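Local coordinates for hypothetical protein Atu2684 (Agrobacterium tumefaciens, PDB 2AXO), which is of unknown function but belongs to the thioredoxin clan and carries a disulfide in a CxxC motif, so a thiol-disulfide role is possible, at residues A60-A63 and L64-I68; A38-A41 and V42-V45. One frame throughout, in Å; residues are numbered along the deposited sequence.

Interaction 1 (A60-A63 and L64-I68); sequences ADEA and LRKMI
In the crossover helix of a beta-alpha-beta unit, the helix that follows the CxxC disulfide Cys54-Cys57, Ala60 to Ile68 make about two and a half turns, and Glu62 meets Lys66 one turn on. Four i to i+4 backbone bonds link 60-63 to 64-68. Leu64 N reaches Ala60 O at 3.0 Å, the straightest of them at 166°, and the series continues from Arg65 N to Asp61 O, from Lys66 N to Glu62 O and from Met67 N to Ala63 O. On the outer face Lys66 NZ forms a salt bridge with Glu62 OE2, 3.0 Å long, meeting the anti lone pair of OE2, the one turned away from OE1. The lysine chain bends at chi3 (-69°), which swings its ammonium back along the helix toward the carboxylate; on the way Lys66 CG lies 3.4 Å from Glu62 O. Arg65 comes up beside the same glutamate without pairing with it: Glu62 CG sits in plane at the guanidinium edge, 3.9 Å from Arg65 NH2, while Glu62 OE1 remains 4.8 Å from Arg65 NH2, a distance at which opposite charges may still attract. On the inner side the bent chain of selenomethionine Met67 brings CE to 3.5 Å from Ala63 O and 4.4 Å from Ala63 CB. Asp61 OD1 turns elsewhere, hydrogen-bonded to Thr50 OG1. Ala60, Leu64 and Met67 pack on strand 45-50, Ala63 meets helix 131-143, as does Met67, and Arg65 and Ile68 rest on Trp200 of strand 196-212.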
loop_
_atom_site.group_PDB
_atom_site.type_symbol
_atom_site.label_atom_id
_atom_site.label_comp_id
_atom_site.label_asym_id
_atom_site.label_seq_id
_atom_site.Cartn_x
_atom_site.Cartn_y
_atom_site.Cartn_z
ATOM N N ALA A 60 4.870 16.577 9.421
ATOM C CA ALA A 60 3.792 15.886 10.128
ATOM C C ALA A 60 4.315 15.204 11.384
ATOM O O ALA A 60 3.602 15.089 12.378
ATOM C CB ALA A 60 3.147 14.860 9.211
ATOM N N ASP A 61 5.560 14.741 11.323
ATOM C CA ASP A 61 6.182 14.083 12.458
ATOM C C ASP A 61 6.359 15.094 13.578
ATOM O O ASP A 61 6.165 14.774 14.749
ATOM C CB ASP A 61 7.543 13.508 12.070
ATOM C CG ASP A 61 7.443 12.470 10.971
ATOM O OD1 ASP A 61 6.501 11.650 11.015
ATOM O OD2 ASP A 61 8.317 12.469 10.077
ATOM N N GLU A 62 6.734 16.316 13.208
ATOM C CA GLU A 62 6.932 17.386 14.182
ATOM C C GLU A 62 5.587 17.743 14.801
ATOM O O GLU A 62 5.477 17.927 16.013
ATOM C CB GLU A 62 7.526 18.629 13.504
ATOM C CG GLU A 62 7.666 19.835 14.434
ATOM C CD GLU A 62 7.949 21.135 13.689
ATOM O OE1 GLU A 62 9.000 21.231 13.020
ATOM O OE2 GLU A 62 7.114 22.063 13.776
ATOM N N ALA A 63 4.565 17.836 13.955
ATOM C CA ALA A 63 3.224 18.161 14.409
ATOM C C ALA A 63 2.813 17.197 15.514
ATOM O O ALA A 63 2.378 17.610 16.592
ATOM C CB ALA A 63 2.240 18.071 13.245
ATOM N N LEU A 64 2.959 15.903 15.244
ATOM C CA LEU A 64 2.586 14.886 16.223
ATOM C C LEU A 64 3.388 15.013 17.514
ATOM O O LEU A 64 2.834 14.916 18.611
ATOM C CB LEU A 64 2.783 13.485 15.642
ATOM C CG LEU A 64 2.332 12.314 16.524
ATOM C CD1 LEU A 64 0.809 12.330 16.693
ATOM C CD2 LEU A 64 2.771 11.012 15.875
ATOM N N ARG A 65 4.691 15.223 17.381
ATOM C CA ARG A 65 5.548 15.353 18.548
ATOM C C ARG A 65 5.048 16.467 19.464
ATOM O O ARG A 65 5.059 16.324 20.690
ATOM C CB ARG A 65 6.987 15.623 18.106
ATOM C CG ARG A 65 7.986 15.702 19.246
ATOM C CD ARG A 65 9.409 15.746 18.711
ATOM N NE ARG A 65 9.540 16.728 17.638
ATOM C CZ ARG A 65 10.680 17.018 17.019
ATOM N NH1 ARG A 65 11.806 16.400 17.363
ATOM N NH2 ARG A 65 10.691 17.930 16.054
ATOM N N LYS A 66 4.599 17.569 18.861
ATOM C CA LYS A 66 4.089 18.718 19.614
ATOM C C LYS A 66 2.783 18.401 20.340
ATOM O O LYS A 66 2.574 18.833 21.471
ATOM C CB LYS A 66 3.897 19.919 18.677
ATOM C CG LYS A 66 5.226 20.505 18.201
ATOM C CD LYS A 66 5.079 21.818 17.441
ATOM C CE LYS A 66 4.406 21.626 16.098
ATOM N NZ LYS A 66 4.583 22.822 15.212
HETATM N N MSE A 67 1.909 17.646 19.681
HETATM C CA MSE A 67 0.649 17.262 20.285
HETATM C C MSE A 67 0.892 16.261 21.415
HETATM O O MSE A 67 0.246 16.326 22.460
HETATM C CB MSE A 67 -0.276 16.678 19.218
HETATM C CG MSE A 67 -0.698 17.695 18.158
HETATM SE SE MSE A 67 -1.933 16.925 16.868
HETATM C CE MSE A 67 -0.660 15.955 15.813
ATOM N N ILE A 68 1.829 15.339 21.209
ATOM C CA ILE A 68 2.170 14.349 22.233
ATOM C C ILE A 68 2.786 15.073 23.431
ATOM O O ILE A 68 2.534 14.714 24.585
ATOM C CB ILE A 68 3.190 13.300 21.691
ATOM C CG1 ILE A 68 2.481 12.335 20.731
ATOM C CG2 ILE A 68 3.818 12.512 22.847
ATOM C CD1 ILE A 68 3.420 11.392 20.017
#

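Interaction 2 (A38-A41 and V42-V45); sequences AQEA and VKGV
Lys43 NZ donates to Glu40 OE1 at 3.0 Å, a salt bridge that spans three residues of an extended, irregular lead-in to the first strand. The ammonium does not approach in the plane of the carboxylate: it stands above it, 41° out as seen from OE1. It also favours one oxygen clearly, for Glu40 OE2 is 3.9 Å from Lys43 NZ. The two chains reach the meeting point differently. Glu40 is stretched to full length, with CG opposite the backbone N (chi1 -174°), whereas Lys43 runs straight through its methylenes and turns only at the last bond, chi4 -67°, which tips NZ toward the glutamate. Between them the backbone of Ala41 and Val42 is extended, and no backbone hydrogen bond links the two halves. Ala41 O does come within 3.4 Å of Lys43 N, but at an angle too poor for a bond. The ion pair is thus the one polar link across this stretch, and its setting is exposed, so water probably weakens its pull. Gly44, whose backbone angles call for glycine, then leads into Val45. From Val42 onward the chain joins the fold: Val42 touches Leu148, Lys43 bonds through its backbone to Asp72, just before strand 74-79, and Gly44 to Val74, the first residue of that strand, and Val45 begins strand 45-50, bonded to Asn121 and packed on Ile250 and Ala253 of strand 247-257.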
loop_
_atom_site.group_PDB
_atom_site.type_symbol
_atom_site.label_atom_id
_atom_site.label_comp_id
_atom_site.label_asym_id
_atom_site.label_seq_id
_atom_site.Cartn_x
_atom_site.Cartn_y
_atom_site.Cartn_z
ATOM N N ALA A 38 -10.081 16.104 38.455
ATOM C CA ALA A 38 -9.118 16.001 37.325
ATOM C C ALA A 38 -8.940 17.345 36.616
ATOM O O ALA A 38 -8.334 18.268 37.166
ATOM C CB ALA A 38 -9.593 14.941 36.336
ATOM N N GLN A 39 -9.458 17.440 35.393
ATOM C CA GLN A 39 -9.380 18.662 34.595
ATOM C C GLN A 39 -10.107 18.429 33.268
ATOM O O GLN A 39 -11.155 17.779 33.245
ATOM C CB GLN A 39 -7.912 19.050 34.348
ATOM C CG GLN A 39 -7.666 20.563 34.291
ATOM C CD GLN A 39 -8.159 21.287 35.533
ATOM O OE1 GLN A 39 -7.328 21.780 36.339
ATOM N NE2 GLN A 39 -9.396 21.356 35.711
ATOM N N GLU A 40 -9.556 18.955 32.174
ATOM C CA GLU A 40 -10.159 18.799 30.848
ATOM C C GLU A 40 -9.804 17.455 30.218
ATOM O O GLU A 40 -8.629 17.112 30.088
ATOM C CB GLU A 40 -9.707 19.923 29.906
ATOM C CG GLU A 40 -10.425 19.880 28.559
ATOM C CD GLU A 40 -9.947 20.928 27.567
ATOM O OE1 GLU A 40 -10.560 21.021 26.478
ATOM O OE2 GLU A 40 -8.965 21.645 27.859
ATOM N N ALA A 41 -10.821 16.704 29.807
ATOM C CA ALA A 41 -10.606 15.391 29.202
ATOM C C ALA A 41 -9.839 15.436 27.877
ATOM O O ALA A 41 -9.815 16.462 27.191
ATOM C CB ALA A 41 -11.950 14.692 29.001
ATOM N N VAL A 42 -9.207 14.312 27.535
ATOM C CA VAL A 42 -8.448 14.185 26.291
ATOM C C VAL A 42 -9.342 14.594 25.130
ATOM O O VAL A 42 -10.526 14.267 25.110
ATOM C CB VAL A 42 -7.967 12.732 26.066
ATOM C CG1 VAL A 42 -6.887 12.374 27.076
ATOM C CG2 VAL A 42 -9.144 11.774 26.198
ATOM N N LYS A 43 -8.772 15.292 24.155
ATOM C CA LYS A 43 -9.543 15.785 23.016
ATOM C C LYS A 43 -9.862 14.762 21.923
ATOM O O LYS A 43 -10.863 14.898 21.219
ATOM C CB LYS A 43 -8.828 16.992 22.399
ATOM C CG LYS A 43 -8.644 18.170 23.356
ATOM C CD LYS A 43 -7.809 19.279 22.720
ATOM C CE LYS A 43 -7.554 20.434 23.693
ATOM N NZ LYS A 43 -8.800 21.172 24.024
ATOM N N GLY A 44 -9.021 13.746 21.772
ATOM C CA GLY A 44 -9.271 12.744 20.748
ATOM C C GLY A 44 -8.055 11.896 20.424
ATOM O O GLY A 44 -7.053 11.928 21.142
ATOM N N VAL A 45 -8.144 11.139 19.337
ATOM C CA VAL A 45 -7.062 10.269 18.907
ATOM C C VAL A 45 -6.499 10.691 17.554
ATOM O O VAL A 45 -7.246 10.939 16.603
ATOM C CB VAL A 45 -7.544 8.805 18.809
ATOM C CG1 VAL A 45 -6.423 7.911 18.286
ATOM C CG2 VAL A 45 -8.005 8.327 20.179
#

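Overall arrangement
Both contacts are local and flank strand 45-50 in the chain: interaction 2 leads into it, and interaction 1 lies on the helix that follows and packs back against it. Their centres are 17 Å apart and their nearest atoms about 8 Å, so they do not touch. Each has a lysine-glutamate pair on the surface, but with a different backing. In 60-68 the pair adds to the repeating i to i+4 bonds of the helix, and the inner side of the helix is buried among strands and a second helix. In 38-45 the pair stands without such backbone bonds, on a loop whose burial begins only at Gly44 and Val45.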